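Local coordinates for beta-galactosidase (Bacteroides thetaiotaomicron, PDB 5MUJ), which is probably an arabinofuranosidase that helps a gut bacterium dismantle side chain B of the plant pectin rhamnogalacturonan II, at residues Tyr327-Ala332 / Ala350-Glu355; His58-Pro63 / Arg357-Ala362; Arg295-Phe300 / Leu320-Lys325. All blocks are in the same frame, centred on the assembly; numbering follows the deposited sequence.

Contact 1: residues Tyr327-Ala332 / Ala350-Glu355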
ATOM      1  N   TYR A 327      -6.290  19.386  -4.282  1.00 12.96           N
ATOM      2  CA  TYR A 327      -6.864  18.080  -4.221  1.00 13.30           C
ATOM      3  C   TYR A 327      -6.113  17.193  -3.184  1.00 11.96           C
ATOM      4  O   TYR A 327      -6.640  16.157  -2.783  1.00 13.35           O
ATOM      5  CB  TYR A 327      -6.942  17.470  -5.640  1.00 13.64           C
ATOM      6  CG  TYR A 327      -5.622  17.065  -6.267  1.00 13.07           C
ATOM      7  CD1 TYR A 327      -4.922  15.986  -5.739  1.00 16.58           C
ATOM      8  CD2 TYR A 327      -5.035  17.761  -7.343  1.00 12.34           C
ATOM      9  CE1 TYR A 327      -3.731  15.552  -6.258  1.00 15.69           C
ATOM     10  CE2 TYR A 327      -3.809  17.321  -7.866  1.00 13.48           C
ATOM     11  CZ  TYR A 327      -3.148  16.219  -7.291  1.00 17.54           C
ATOM     12  OH  TYR A 327      -1.934  15.670  -7.705  1.00 18.48           O
ATOM     13  N   ASP A 328      -4.882  17.562  -2.802  1.00 11.63           N
ATOM     14  CA  ASP A 328      -4.129  16.774  -1.744  1.00 11.01           C
ATOM     15  C   ASP A 328      -3.706  17.567  -0.509  1.00 12.44           C
ATOM     16  O   ASP A 328      -2.763  17.176   0.226  1.00 13.84           O
ATOM     17  CB  ASP A 328      -2.923  16.030  -2.350  1.00 11.47           C
ATOM     18  CG  ASP A 328      -1.817  16.957  -2.878  1.00 11.60           C
ATOM     19  OD1 ASP A 328      -1.785  18.152  -2.530  1.00 13.02           O
ATOM     20  OD2 ASP A 328      -0.951  16.477  -3.672  1.00 12.97           O
ATOM     21  N   GLU A 329      -4.481  18.601  -0.219  1.00 13.26           N
ATOM     22  CA  GLU A 329      -4.070  19.602   0.741  1.00 13.24           C
ATOM     23  C   GLU A 329      -3.997  19.112   2.207  1.00 12.22           C
ATOM     24  O   GLU A 329      -3.368  19.770   3.015  1.00 14.80           O
ATOM     25  CB  GLU A 329      -4.979  20.816   0.667  1.00 15.64           C
ATOM     26  CG  GLU A 329      -6.375  20.595   1.220  1.00 17.85           C
ATOM     27  CD  GLU A 329      -7.415  21.632   0.807  1.00 17.84           C
ATOM     28  OE1 GLU A 329      -7.058  22.777   0.434  1.00 19.43           O
ATOM     29  OE2 GLU A 329      -8.612  21.291   0.873  1.00 20.46           O
ATOM     30  N   LEU A 330      -4.643  17.991   2.527  1.00 12.87           N
ATOM     31  CA  LEU A 330      -4.610  17.428   3.881  1.00 13.34           C
ATOM     32  C   LEU A 330      -3.589  16.296   3.979  1.00 13.40           C
ATOM     33  O   LEU A 330      -2.667  16.371   4.801  1.00 13.28           O
ATOM     34  CB  LEU A 330      -6.006  16.961   4.286  1.00 14.44           C
ATOM     35  CG  LEU A 330      -6.106  16.376   5.711  1.00 15.50           C
ATOM     36  CD1 LEU A 330      -5.691  17.393   6.761  1.00 19.03           C
ATOM     37  CD2 LEU A 330      -7.510  15.859   5.984  1.00 15.30           C
ATOM     38  N   PHE A 331      -3.772  15.249   3.164  1.00 11.09           N
ATOM     39  CA  PHE A 331      -2.874  14.120   3.121  1.00 12.20           C
ATOM     40  C   PHE A 331      -2.414  13.896   1.678  1.00 11.94           C
ATOM     41  O   PHE A 331      -3.241  13.948   0.748  1.00 12.31           O
ATOM     42  CB  PHE A 331      -3.524  12.797   3.593  1.00 12.77           C
ATOM     43  CG  PHE A 331      -4.167  12.824   4.965  1.00 14.64           C
ATOM     44  CD1 PHE A 331      -3.544  13.446   6.029  1.00 15.54           C
ATOM     45  CD2 PHE A 331      -5.363  12.133   5.205  1.00 14.11           C
ATOM     46  CE1 PHE A 331      -4.126  13.422   7.291  1.00 17.10           C
ATOM     47  CE2 PHE A 331      -5.956  12.134   6.460  1.00 15.94           C
ATOM     48  CZ  PHE A 331      -5.322  12.773   7.494  1.00 14.09           C
ATOM     49  N   ALA A 332      -1.121  13.656   1.464  1.00 11.90           N
ATOM     50  CA  ALA A 332      -0.620  13.232   0.128  1.00 12.48           C
ATOM     51  C   ALA A 332       0.319  12.076   0.398  1.00 11.75           C
ATOM     52  O   ALA A 332       1.450  12.276   0.808  1.00 12.93           O
ATOM     53  CB  ALA A 332       0.092  14.361  -0.625  1.00 10.01           C
ATOM     54  N   ALA A 350      -4.653  10.990  -2.416  1.00 11.90           N
ATOM     55  CA  ALA A 350      -4.824  12.404  -2.194  1.00 11.15           C
ATOM     56  C   ALA A 350      -6.084  12.599  -1.384  1.00 10.53           C
ATOM     57  O   ALA A 350      -7.137  12.065  -1.767  1.00 11.51           O
ATOM     58  CB  ALA A 350      -4.965  13.093  -3.562  1.00  9.87           C
ATOM     59  N   VAL A 351      -5.959  13.316  -0.248  1.00  9.82           N
ATOM     60  CA  VAL A 351      -7.068  13.717   0.572  1.00  9.91           C
ATOM     61  C   VAL A 351      -7.018  15.225   0.819  1.00 10.03           C
ATOM     62  O   VAL A 351      -5.965  15.765   1.141  1.00 11.94           O
ATOM     63  CB  VAL A 351      -7.023  12.970   1.926  1.00  9.91           C
ATOM     64  CG1 VAL A 351      -8.227  13.323   2.821  1.00 11.40           C
ATOM     65  CG2 VAL A 351      -6.930  11.474   1.650  1.00  9.16           C
ATOM     66  N   ASN A 352      -8.172  15.889   0.707  1.00 12.65           N
ATOM     67  CA  ASN A 352      -8.266  17.328   0.917  1.00 13.16           C
ATOM     68  C   ASN A 352      -8.953  17.636   2.242  1.00 13.57           C
ATOM     69  O   ASN A 352      -9.269  16.712   3.003  1.00 14.28           O
ATOM     70  CB  ASN A 352      -8.972  17.995  -0.280  1.00 12.71           C
ATOM     71  CG  ASN A 352     -10.402  17.519  -0.493  1.00 15.02           C
ATOM     72  OD1 ASN A 352     -11.075  16.986   0.405  1.00 16.96           O
ATOM     73  ND2 ASN A 352     -10.895  17.745  -1.708  1.00 15.02           N
ATOM     74  N   ASN A 353      -9.170  18.920   2.529  1.00 16.18           N
ATOM     75  CA  ASN A 353      -9.742  19.338   3.817  1.00 16.65           C
ATOM     76  C   ASN A 353     -11.205  18.952   3.946  1.00 16.96           C
ATOM     77  O   ASN A 353     -11.678  18.790   5.081  1.00 21.64           O
ATOM     78  CB  ASN A 353      -9.590  20.845   4.072  1.00 18.11           C
ATOM     79  CG  ASN A 353      -8.151  21.266   4.320  1.00 19.14           C
ATOM     80  OD1 ASN A 353      -7.330  20.487   4.796  1.00 18.84           O
ATOM     81  ND2 ASN A 353      -7.839  22.512   3.984  1.00 23.21           N
ATOM     82  N   ALA A 354     -11.915  18.800   2.816  1.00 16.64           N
ATOM     83  CA  ALA A 354     -13.264  18.178   2.844  1.00 16.64           C
ATOM     84  C   ALA A 354     -13.244  16.650   3.066  1.00 16.83           C
ATOM     85  O   ALA A 354     -14.302  16.022   3.180  1.00 19.78           O
ATOM     86  CB  ALA A 354     -14.021  18.497   1.576  1.00 16.61           C
ATOM     87  N   GLU A 355     -12.044  16.072   3.084  1.00 14.90           N
ATOM     88  CA  GLU A 355     -11.816  14.651   3.275  1.00 16.33           C
ATOM     89  C   GLU A 355     -12.309  13.796   2.120  1.00 14.27           C
ATOM     90  O   GLU A 355     -12.533  12.601   2.278  1.00 15.39           O
ATOM     91  CB  GLU A 355     -12.337  14.167   4.629  1.00 18.98           C
ATOM     92  CG  GLU A 355     -11.590  14.789   5.800  1.00 21.46           C
ATOM     93  CD  GLU A 355     -12.237  14.473   7.128  1.00 25.48           C
ATOM     94  OE1 GLU A 355     -11.715  13.617   7.879  1.00 31.96           O
ATOM     95  OE2 GLU A 355     -13.292  15.074   7.415  1.00 24.98           O
TER
HETATM   96  O   HOH W   1     -11.163  20.691   0.441  1.00 21.16           O
HETATM   97  O   HOH W   2      -4.758  20.824   5.430  1.00 24.38           O

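Contact 2: residues His58-Pro63 / Arg357-Ala362. With RAM (alpha-L-rhamnopyranose), chain B.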
ATOM      1  N   HIS A  58     -18.124   7.874  -1.360  1.00 11.90           N
ATOM      2  CA  HIS A  58     -17.141   6.867  -1.706  1.00 11.07           C
ATOM      3  C   HIS A  58     -15.783   7.506  -1.554  1.00 11.58           C
ATOM      4  O   HIS A  58     -15.599   8.719  -1.831  1.00 12.30           O
ATOM      5  CB  HIS A  58     -17.323   6.288  -3.131  1.00 11.48           C
ATOM      6  CG  HIS A  58     -18.637   5.601  -3.346  1.00 16.15           C
ATOM      7  ND1 HIS A  58     -18.828   4.248  -3.145  1.00 19.62           N
ATOM      8  CD2 HIS A  58     -19.832   6.086  -3.752  1.00 16.70           C
ATOM      9  CE1 HIS A  58     -20.086   3.939  -3.407  1.00 19.43           C
ATOM     10  NE2 HIS A  58     -20.716   5.036  -3.776  1.00 25.20           N
ATOM     11  N   LYS A  59     -14.822   6.697  -1.115  1.00 10.93           N
ATOM     12  CA  LYS A  59     -13.441   7.094  -1.003  1.00  9.96           C
ATOM     13  C   LYS A  59     -12.590   6.018  -1.647  1.00 10.28           C
ATOM     14  O   LYS A  59     -12.837   4.838  -1.449  1.00 13.83           O
ATOM     15  CB  LYS A  59     -13.059   7.255   0.480  1.00  9.67           C
ATOM     16  CG  LYS A  59     -13.904   8.271   1.221  1.00 12.50           C
ATOM     17  CD  LYS A  59     -13.573   8.303   2.723  1.00 13.82           C
ATOM     18  CE  LYS A  59     -14.556   9.085   3.595  1.00 16.56           C
ATOM     19  NZ  LYS A  59     -14.558  10.557   3.341  1.00 17.77           N
ATOM     20  N   ILE A  60     -11.555   6.434  -2.366  1.00 10.73           N
ATOM     21  CA  ILE A  60     -10.718   5.556  -3.183  1.00 10.79           C
ATOM     22  C   ILE A  60      -9.242   5.667  -2.738  1.00 11.18           C
ATOM     23  O   ILE A  60      -8.707   6.777  -2.645  1.00 11.71           O
ATOM     24  CB  ILE A  60     -10.884   5.915  -4.685  1.00 11.71           C
ATOM     25  CG1 ILE A  60     -12.277   5.454  -5.154  1.00 12.63           C
ATOM     26  CG2 ILE A  60      -9.773   5.279  -5.512  1.00 13.23           C
ATOM     27  CD1 ILE A  60     -12.626   5.850  -6.576  1.00 13.73           C
ATOM     28  N   ASP A  61      -8.574   4.525  -2.568  1.00  9.75           N
ATOM     29  CA  ASP A  61      -7.221   4.494  -1.991  1.00  8.81           C
ATOM     30  C   ASP A  61      -6.447   3.251  -2.437  1.00  8.51           C
ATOM     31  O   ASP A  61      -6.992   2.363  -3.150  1.00  9.88           O
ATOM     32  CB  ASP A  61      -7.406   4.529  -0.441  1.00  9.58           C
ATOM     33  CG  ASP A  61      -6.197   4.972   0.356  1.00 10.64           C
ATOM     34  OD1 ASP A  61      -5.048   4.984  -0.105  1.00 13.94           O
ATOM     35  OD2 ASP A  61      -6.428   5.306   1.535  1.00 13.19           O
ATOM     36  N   CYS A  62      -5.191   3.189  -2.038  1.00  9.06           N
ATOM     37  CA  CYS A  62      -4.397   1.973  -1.998  1.00 10.83           C
ATOM     38  C   CYS A  62      -4.136   1.383  -3.373  1.00  9.92           C
ATOM     39  O   CYS A  62      -4.539   0.272  -3.636  1.00 11.73           O
ATOM     40  CB  CYS A  62      -5.065   0.891  -1.135  1.00 11.22           C
ATOM     41  SG  CYS A  62      -5.407   1.284   0.592  1.00 15.86           S
ATOM     42  N   PRO A  63      -3.510   2.179  -4.282  1.00 11.80           N
ATOM     43  CA  PRO A  63      -3.123   1.664  -5.556  1.00 11.99           C
ATOM     44  C   PRO A  63      -2.040   0.600  -5.566  1.00 12.21           C
ATOM     45  O   PRO A  63      -1.021   0.709  -4.843  1.00 13.02           O
ATOM     46  CB  PRO A  63      -2.595   2.915  -6.286  1.00 11.90           C
ATOM     47  CG  PRO A  63      -2.017   3.743  -5.178  1.00 13.05           C
ATOM     48  CD  PRO A  63      -3.014   3.561  -4.076  1.00 12.49           C
ATOM     49  N   ARG A 357     -11.371  11.671  -1.024  1.00 12.09           N
ATOM     50  CA  ARG A 357     -10.245  10.761  -1.101  1.00 12.09           C
ATOM     51  C   ARG A 357     -10.200  10.041  -2.445  1.00 11.19           C
ATOM     52  O   ARG A 357     -11.125   9.333  -2.818  1.00 12.15           O
ATOM     53  CB  ARG A 357     -10.342   9.753   0.046  1.00 12.48           C
ATOM     54  CG  ARG A 357      -9.200   8.753   0.078  1.00 12.41           C
ATOM     55  CD  ARG A 357      -9.194   7.901   1.365  1.00 11.76           C
ATOM     56  NE  ARG A 357      -9.003   8.658   2.611  1.00 12.09           N
ATOM     57  CZ  ARG A 357      -7.965   8.531   3.459  1.00 10.95           C
ATOM     58  NH1 ARG A 357      -6.979   7.684   3.225  1.00 12.49           N
ATOM     59  NH2 ARG A 357      -7.892   9.324   4.520  1.00 14.00           N
ATOM     60  N   GLY A 358      -9.059  10.144  -3.102  1.00 10.02           N
ATOM     61  CA  GLY A 358      -8.816   9.473  -4.377  1.00 10.40           C
ATOM     62  C   GLY A 358      -7.356   9.208  -4.591  1.00 10.42           C
ATOM     63  O   GLY A 358      -6.530   9.463  -3.693  1.00 11.69           O
ATOM     64  N   ILE A 359      -7.032   8.670  -5.764  1.00  9.80           N
ATOM     65  CA  ILE A 359      -5.679   8.304  -6.141  1.00  9.86           C
ATOM     66  C   ILE A 359      -5.203   9.314  -7.177  1.00  9.96           C
ATOM     67  O   ILE A 359      -5.915   9.596  -8.170  1.00 14.58           O
ATOM     68  CB  ILE A 359      -5.606   6.880  -6.704  1.00 10.15           C
ATOM     69  CG1 ILE A 359      -5.907   5.882  -5.577  1.00 11.36           C
ATOM     70  CG2 ILE A 359      -4.247   6.548  -7.329  1.00  8.92           C
ATOM     71  CD1 ILE A 359      -6.268   4.474  -6.013  1.00 10.09           C
ATOM     72  N   ALA A 360      -4.009   9.863  -6.963  1.00 10.99           N
ATOM     73  CA  ALA A 360      -3.353  10.838  -7.885  1.00  9.47           C
ATOM     74  C   ALA A 360      -1.974  10.359  -8.311  1.00 10.50           C
ATOM     75  O   ALA A 360      -1.455   9.343  -7.830  1.00 11.13           O
ATOM     76  CB  ALA A 360      -3.236  12.168  -7.262  1.00  8.70           C
ATOM     77  N   ILE A 361      -1.393  11.075  -9.273  1.00  8.86           N
ATOM     78  CA  ILE A 361      -0.093  10.735  -9.802  1.00  8.73           C
ATOM     79  C   ILE A 361       0.856  11.922  -9.832  1.00  9.02           C
ATOM     80  O   ILE A 361       0.461  13.027 -10.226  1.00 11.58           O
ATOM     81  CB  ILE A 361      -0.209  10.246 -11.251  1.00  9.49           C
ATOM     82  CG1 ILE A 361      -1.437   9.379 -11.389  1.00 10.05           C
ATOM     83  CG2 ILE A 361       1.023   9.461 -11.637  1.00 11.02           C
ATOM     84  CD1 ILE A 361      -1.601   8.854 -12.797  1.00  9.83           C
ATOM     85  N   ALA A 362       2.121  11.680  -9.502  1.00  9.71           N
ATOM     86  CA  ALA A 362       3.180  12.667  -9.721  1.00  9.67           C
ATOM     87  C   ALA A 362       4.252  12.018 -10.634  1.00  9.48           C
ATOM     88  O   ALA A 362       4.413  10.804 -10.644  1.00 10.73           O
ATOM     89  CB  ALA A 362       3.763  13.134  -8.386  1.00 10.81           C
TER
HETATM   90  C1  RAM B   6      -5.427   6.190   8.975  1.00 16.05           C
HETATM   91  C2  RAM B   6      -5.525   5.382   7.707  1.00 16.96           C
HETATM   92  C3  RAM B   6      -5.944   6.319   6.576  1.00 14.81           C
HETATM   93  C4  RAM B   6      -4.903   7.435   6.483  1.00 15.73           C
HETATM   94  C5  RAM B   6      -4.635   8.207   7.784  1.00 14.63           C
HETATM   95  C6  RAM B   6      -3.332   8.986   7.732  1.00 14.55           C
HETATM   96  O2  RAM B   6      -4.230   4.774   7.453  1.00 16.13           O
HETATM   97  O3  RAM B   6      -6.073   5.631   5.329  1.00 15.73           O
HETATM   98  O4  RAM B   6      -5.372   8.404   5.560  1.00 15.32           O
HETATM   99  O5  RAM B   6      -4.666   7.414   8.997  1.00 14.93           O
HETATM  100  O   HOH W   3     -14.393  11.038  -1.263  1.00 13.25           O

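Contact 3: residues Arg295-Phe300 / Leu320-Lys325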
ATOM      1  N   ARG A 295       7.327  17.120  10.750  1.00 14.42           N
ATOM      2  CA  ARG A 295       6.666  17.698   9.584  1.00 17.64           C
ATOM      3  C   ARG A 295       5.446  18.584   9.970  1.00 21.33           C
ATOM      4  O   ARG A 295       4.638  18.254  10.892  1.00 23.15           O
ATOM      5  CB  ARG A 295       6.216  16.566   8.652  1.00 18.55           C
ATOM      6  CG  ARG A 295       7.248  16.111   7.637  1.00 18.21           C
ATOM      7  CD  ARG A 295       8.444  15.468   8.253  1.00 17.45           C
ATOM      8  NE  ARG A 295       9.159  14.633   7.291  1.00 15.53           N
ATOM      9  CZ  ARG A 295      10.078  13.720   7.574  1.00 17.90           C
ATOM     10  NH1 ARG A 295      10.445  13.488   8.831  1.00 21.74           N
ATOM     11  NH2 ARG A 295      10.648  13.025   6.602  1.00 22.38           N
ATOM     12  N   LYS A 296       5.324  19.693   9.232  1.00 22.48           N
ATOM     13  CA  LYS A 296       4.224  20.652   9.345  1.00 26.69           C
ATOM     14  C   LYS A 296       3.157  20.422   8.274  1.00 26.38           C
ATOM     15  O   LYS A 296       2.420  21.338   7.896  1.00 34.67           O
ATOM     16  CB  LYS A 296       4.759  22.087   9.237  1.00 31.02           C
ATOM     17  N   TYR A 297       3.133  19.215   7.739  1.00 17.11           N
ATOM     18  CA  TYR A 297       1.973  18.670   7.065  1.00 14.33           C
ATOM     19  C   TYR A 297       1.702  17.307   7.648  1.00 14.73           C
ATOM     20  O   TYR A 297       2.625  16.654   8.179  1.00 16.29           O
ATOM     21  CB  TYR A 297       2.179  18.582   5.565  1.00 13.08           C
ATOM     22  CG  TYR A 297       3.609  18.290   5.178  1.00 11.46           C
ATOM     23  CD1 TYR A 297       4.122  17.008   5.222  1.00 11.18           C
ATOM     24  CD2 TYR A 297       4.485  19.319   4.886  1.00 14.03           C
ATOM     25  CE1 TYR A 297       5.449  16.750   4.890  1.00 11.32           C
ATOM     26  CE2 TYR A 297       5.800  19.069   4.532  1.00 13.89           C
ATOM     27  CZ  TYR A 297       6.292  17.795   4.535  1.00 12.54           C
ATOM     28  OH  TYR A 297       7.598  17.558   4.183  1.00 13.34           O
ATOM     29  N   LYS A 298       0.446  16.882   7.553  1.00 11.49           N
ATOM     30  CA  LYS A 298      -0.043  15.732   8.364  1.00 11.50           C
ATOM     31  C   LYS A 298       0.250  14.326   7.830  1.00 13.02           C
ATOM     32  O   LYS A 298       0.221  13.359   8.606  1.00 15.72           O
ATOM     33  CB  LYS A 298      -1.540  15.858   8.594  1.00 13.11           C
ATOM     34  CG  LYS A 298      -1.923  17.058   9.473  1.00 17.47           C
ATOM     35  CD  LYS A 298      -1.737  16.832  10.973  1.00 20.29           C
ATOM     36  CE  LYS A 298      -2.156  18.091  11.736  1.00 26.11           C
ATOM     37  NZ  LYS A 298      -1.293  18.368  12.921  1.00 29.31           N
ATOM     38  N   ALA A 299       0.430  14.197   6.519  1.00 15.06           N
ATOM     39  CA  ALA A 299       0.855  12.930   5.919  1.00 14.96           C
ATOM     40  C   ALA A 299       1.583  13.115   4.599  1.00 13.99           C
ATOM     41  O   ALA A 299       1.284  14.037   3.841  1.00 16.67           O
ATOM     42  CB  ALA A 299      -0.319  11.965   5.752  1.00 15.08           C
ATOM     43  N   PHE A 300       2.529  12.230   4.336  1.00 10.78           N
ATOM     44  CA  PHE A 300       3.497  12.395   3.264  1.00 11.60           C
ATOM     45  C   PHE A 300       4.171  11.092   2.901  1.00 12.05           C
ATOM     46  O   PHE A 300       4.078  10.119   3.672  1.00 13.64           O
ATOM     47  CB  PHE A 300       4.567  13.409   3.674  1.00 10.50           C
ATOM     48  CG  PHE A 300       5.308  13.003   4.971  1.00 11.49           C
ATOM     49  CD1 PHE A 300       4.792  13.302   6.261  1.00 10.39           C
ATOM     50  CD2 PHE A 300       6.495  12.307   4.893  1.00 13.29           C
ATOM     51  CE1 PHE A 300       5.463  12.903   7.441  1.00 11.71           C
ATOM     52  CE2 PHE A 300       7.163  11.913   6.070  1.00 13.30           C
ATOM     53  CZ  PHE A 300       6.637  12.213   7.322  1.00 12.71           C
ATOM     54  N   LEU A 320       9.233  12.977  -0.628  1.00  9.48           N
ATOM     55  CA  LEU A 320       8.948  12.751  -2.066  1.00  9.21           C
ATOM     56  C   LEU A 320       7.626  13.346  -2.493  1.00 10.58           C
ATOM     57  O   LEU A 320       7.531  13.916  -3.605  1.00 11.77           O
ATOM     58  CB  LEU A 320       8.915  11.260  -2.337  1.00  9.64           C
ATOM     59  CG  LEU A 320      10.216  10.479  -2.220  1.00 10.87           C
ATOM     60  CD1 LEU A 320      10.022   9.014  -2.592  1.00 10.61           C
ATOM     61  CD2 LEU A 320      11.317  11.103  -3.074  1.00 10.10           C
ATOM     62  N   ILE A 321       6.586  13.153  -1.701  1.00 10.15           N
ATOM     63  CA  ILE A 321       5.240  13.645  -1.980  1.00 11.01           C
ATOM     64  C   ILE A 321       4.709  14.300  -0.733  1.00 10.53           C
ATOM     65  O   ILE A 321       4.714  13.669   0.339  1.00 10.97           O
ATOM     66  CB  ILE A 321       4.243  12.509  -2.358  1.00 12.05           C
ATOM     67  CG1 ILE A 321       4.778  11.679  -3.517  1.00 11.07           C
ATOM     68  CG2 ILE A 321       2.852  13.069  -2.658  1.00 13.58           C
ATOM     69  CD1 ILE A 321       4.759  12.365  -4.899  1.00 10.58           C
ATOM     70  N   ILE A 322       4.280  15.547  -0.840  1.00  9.81           N
ATOM     71  CA  ILE A 322       3.691  16.287   0.262  1.00  9.86           C
ATOM     72  C   ILE A 322       2.450  17.011  -0.190  1.00  9.43           C
ATOM     73  O   ILE A 322       2.315  17.298  -1.414  1.00 11.15           O
ATOM     74  CB  ILE A 322       4.692  17.306   0.896  1.00 11.12           C
ATOM     75  CG1 ILE A 322       4.967  18.535  -0.004  1.00 10.78           C
ATOM     76  CG2 ILE A 322       6.001  16.607   1.275  1.00 11.46           C
ATOM     77  CD1 ILE A 322       5.863  19.574   0.646  1.00 11.60           C
ATOM     78  N   PRO A 323       1.544  17.398   0.733  1.00 10.20           N
ATOM     79  CA  PRO A 323       0.401  18.261   0.390  1.00 11.47           C
ATOM     80  C   PRO A 323       0.866  19.574  -0.219  1.00 12.83           C
ATOM     81  O   PRO A 323       1.739  20.235   0.344  1.00 13.18           O
ATOM     82  CB  PRO A 323      -0.275  18.523   1.750  1.00 12.17           C
ATOM     83  CG  PRO A 323       0.029  17.289   2.525  1.00 12.07           C
ATOM     84  CD  PRO A 323       1.425  16.891   2.112  1.00 10.15           C
ATOM     85  N   SER A 324       0.304  19.933  -1.371  1.00 14.14           N
ATOM     86  CA  SER A 324       0.706  21.159  -2.063  1.00 12.77           C
ATOM     87  C   SER A 324      -0.345  21.713  -3.045  1.00 13.93           C
ATOM     88  O   SER A 324      -0.237  22.851  -3.455  1.00 17.69           O
ATOM     89  CB  SER A 324       2.046  20.922  -2.751  1.00 11.80           C
ATOM     90  OG  SER A 324       1.827  20.356  -4.057  1.00 14.77           O
ATOM     91  N   LYS A 325      -1.359  20.915  -3.385  1.00 16.00           N
ATOM     92  CA  LYS A 325      -2.430  21.297  -4.307  1.00 15.91           C
ATOM     93  C   LYS A 325      -3.764  21.225  -3.598  1.00 16.43           C
ATOM     94  O   LYS A 325      -3.885  20.567  -2.571  1.00 15.39           O
ATOM     95  CB  LYS A 325      -2.460  20.327  -5.478  1.00 20.54           C
ATOM     96  CG  LYS A 325      -1.203  20.402  -6.333  1.00 25.26           C
ATOM     97  CD  LYS A 325      -1.409  19.965  -7.778  1.00 27.10           C
ATOM     98  CE  LYS A 325      -2.559  20.679  -8.442  1.00 28.51           C
ATOM     99  NZ  LYS A 325      -2.552  22.144  -8.177  1.00 34.33           N
TER

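Contact 1: residues Tyr327-Ala332 / Ala350-Glu355
Leu330 and Phe331 both face Val351, forming a classic beta bulge at the open end of the hairpin of strands 331-340 and 343-351, in the last blade of a five-bladed beta-propeller. Val351 O accepts two backbone bonds, from Leu330 N at 2.9 Å and Phe331 N at 3.0 Å, while Val351 N donates back to Phe331 O. The bulge places Leu330 and Phe331 side by side against Val351. Leu330 CB sits against two carbonyl oxygens, 3.4 Å from Val351 O and scarcely farther from Asn352 O. CG, anti to the backbone N (chi1 -179°), lies 3.8 Å above the centre of the Phe331 ring. From there CD1 reaches toward Asn353 OD1, whereas CD2 comes closest to Asn352 O, with Val351 CG1 and Glu355 CG a little farther off. The Phe331 and Val351 side chains leave the same face of the hairpin together, Phe331 CD2 lying 3.8 Å from Val351 CB. Phe331 belongs to the glycan pocket and touches a bound rhamnose; Leu330 covers the opposite face of its ring.

On the solvent side, Glu329, just before the strand, reaches across in an extended chain, its CG between the backbone N and carbonyl carbon (chi1 72°), to lay its carboxylate over the Asn353 side-chain amide. The two planes are stacked, 12° apart. Glu329 OE2 takes the nearly straight bond from Asn353 N, 2.9 Å long, on its anti side, pinning the start of the type I turn from Asn352 to Glu355. One water donates to Glu329 OE2 and accepts from Ala354 N; another joins Glu329 O to Asn353 OD1. Deeper in, the edge of the Tyr327 ring meets Ala350 in the ring plane, CD1 lying 3.6 Å from Ala350 CB.

Contact 2: residues His58-Pro63 / Arg357-Ala362
Arg357 and Asp61 meet where two blades of the five-bladed beta-propeller come together: strand 59-63 belongs to the innermost strand of the first blade, and strand 357-362 to the last blade. The strands belong to separate sheets and cross at 45°, and one backbone hydrogen bond joins them. Ile60 N donates to Arg357 O at 3.0 Å, coming from above the carbonyl plane. One residue on, Gly358 CA makes a CA-H...O contact with Ile60 O.

The charged contacts point into the glycan pocket. Arg357 leaves its strand with CG anti to the backbone N (chi1 -179°) and bends at chi3 (-62°), which swings the guanidinium toward the sugar. NH1 forms a salt bridge with Asp61 OD2 at 3.0 Å; the oxygen lies in the guanidinium plane, but the nitrogen approaches from above the carboxylate plane. NH1 and NH2 together grip rhamnose O4 at the guanidinium edge, each nitrogen 2.9 Å from that oxygen. Asp61 OD2 has a second charged partner in Lys334, which also hydrogen-bonds the rhamnose, as do Tyr158 and His333. A leucine here has no guanidinium, so rhamnose O4 would probably be held less firmly and the Asp61 carboxylate, left with Lys334, be freer to turn. The Lys59 amine turns away to the carbonyls of Lys82 and Glu355.

Apolar contacts make up the third group. Ile359 crosses Ile60 at about a right angle, its CD1 lying 3.6 Å from Ile60 CG2, and the same methyl rests against the Pro63 ring at CD. Nearer the pocket, the aliphatic root of Arg357 leans on Lys59, CB to CB.

A water bridges the strand starts, donating to His58 O and accepting from Arg357 N.

Contact 3: residues Arg295-Phe300 / Leu320-Lys325
Tyr297 and Ile322 are brought together by two first torsions that put Tyr297 CG and Ile322 CG1 each between its own backbone N and carbonyl carbon: Tyr297 at a chi1 of 33°, well short of a staggered position, and Ile322 at 72°. This leaves Ile322 CG2 beside the backbone N, where it meets the ring. The ring thereby lies across the isoleucine, with Ile322 CB over the centre of one face, 4.0 Å from the ring centroid, in a CH-pi contact. The gamma methyl covers the phenol end, Ile322 CG2 lying 3.5 Å from Tyr297 CZ, while Ile322 CD1 reaches the CE2 side. Tyr297 OH is hydrogen-bonded to Asp319 at the far end of the ring.

Pro323 lies athwart the root of the tyrosine. Its CD sits 3.9 Å from Tyr297 CB and also presses on the backbone, 3.3 Å from Ala299 O. Farther along, Phe300 CB comes equally near Ile321 O. The Phe300 side chain, by contrast, turns back within its own segment: its CG meets the Tyr297 edge in the ring plane, and one of its faces takes Arg295 CG.

No hydrogen bond links the two segments; they meet through carbon contacts, some of them against backbone carbonyls. Ile321 and Leu320 both face Asn301 in a classic beta bulge, by which the loop leading to the last blade borders strand 299-306 of the preceding blade of this beta-propeller.

All three contacts lie around the last blade of the propeller, where the circle of blades closes. That blade joins the N-terminal strand 45-51 to strands 331-340, 343-351 and 357-363 from the C-terminal end. Contact 1 lies within it; contact 2 ties it to the first blade, and in contact 3 the loop leading into it packs on the preceding blade. Contact 1 is centred about 10 Å from each of the others, which are about 15 Å apart. Along the chain, segment 58-63 comes first, then contact 3, contact 1 and segment 357-362, so contact 2 spans almost the whole propeller. Phe331, Asp61 and Arg357 bring contacts 1 and 2 into one glycan pocket.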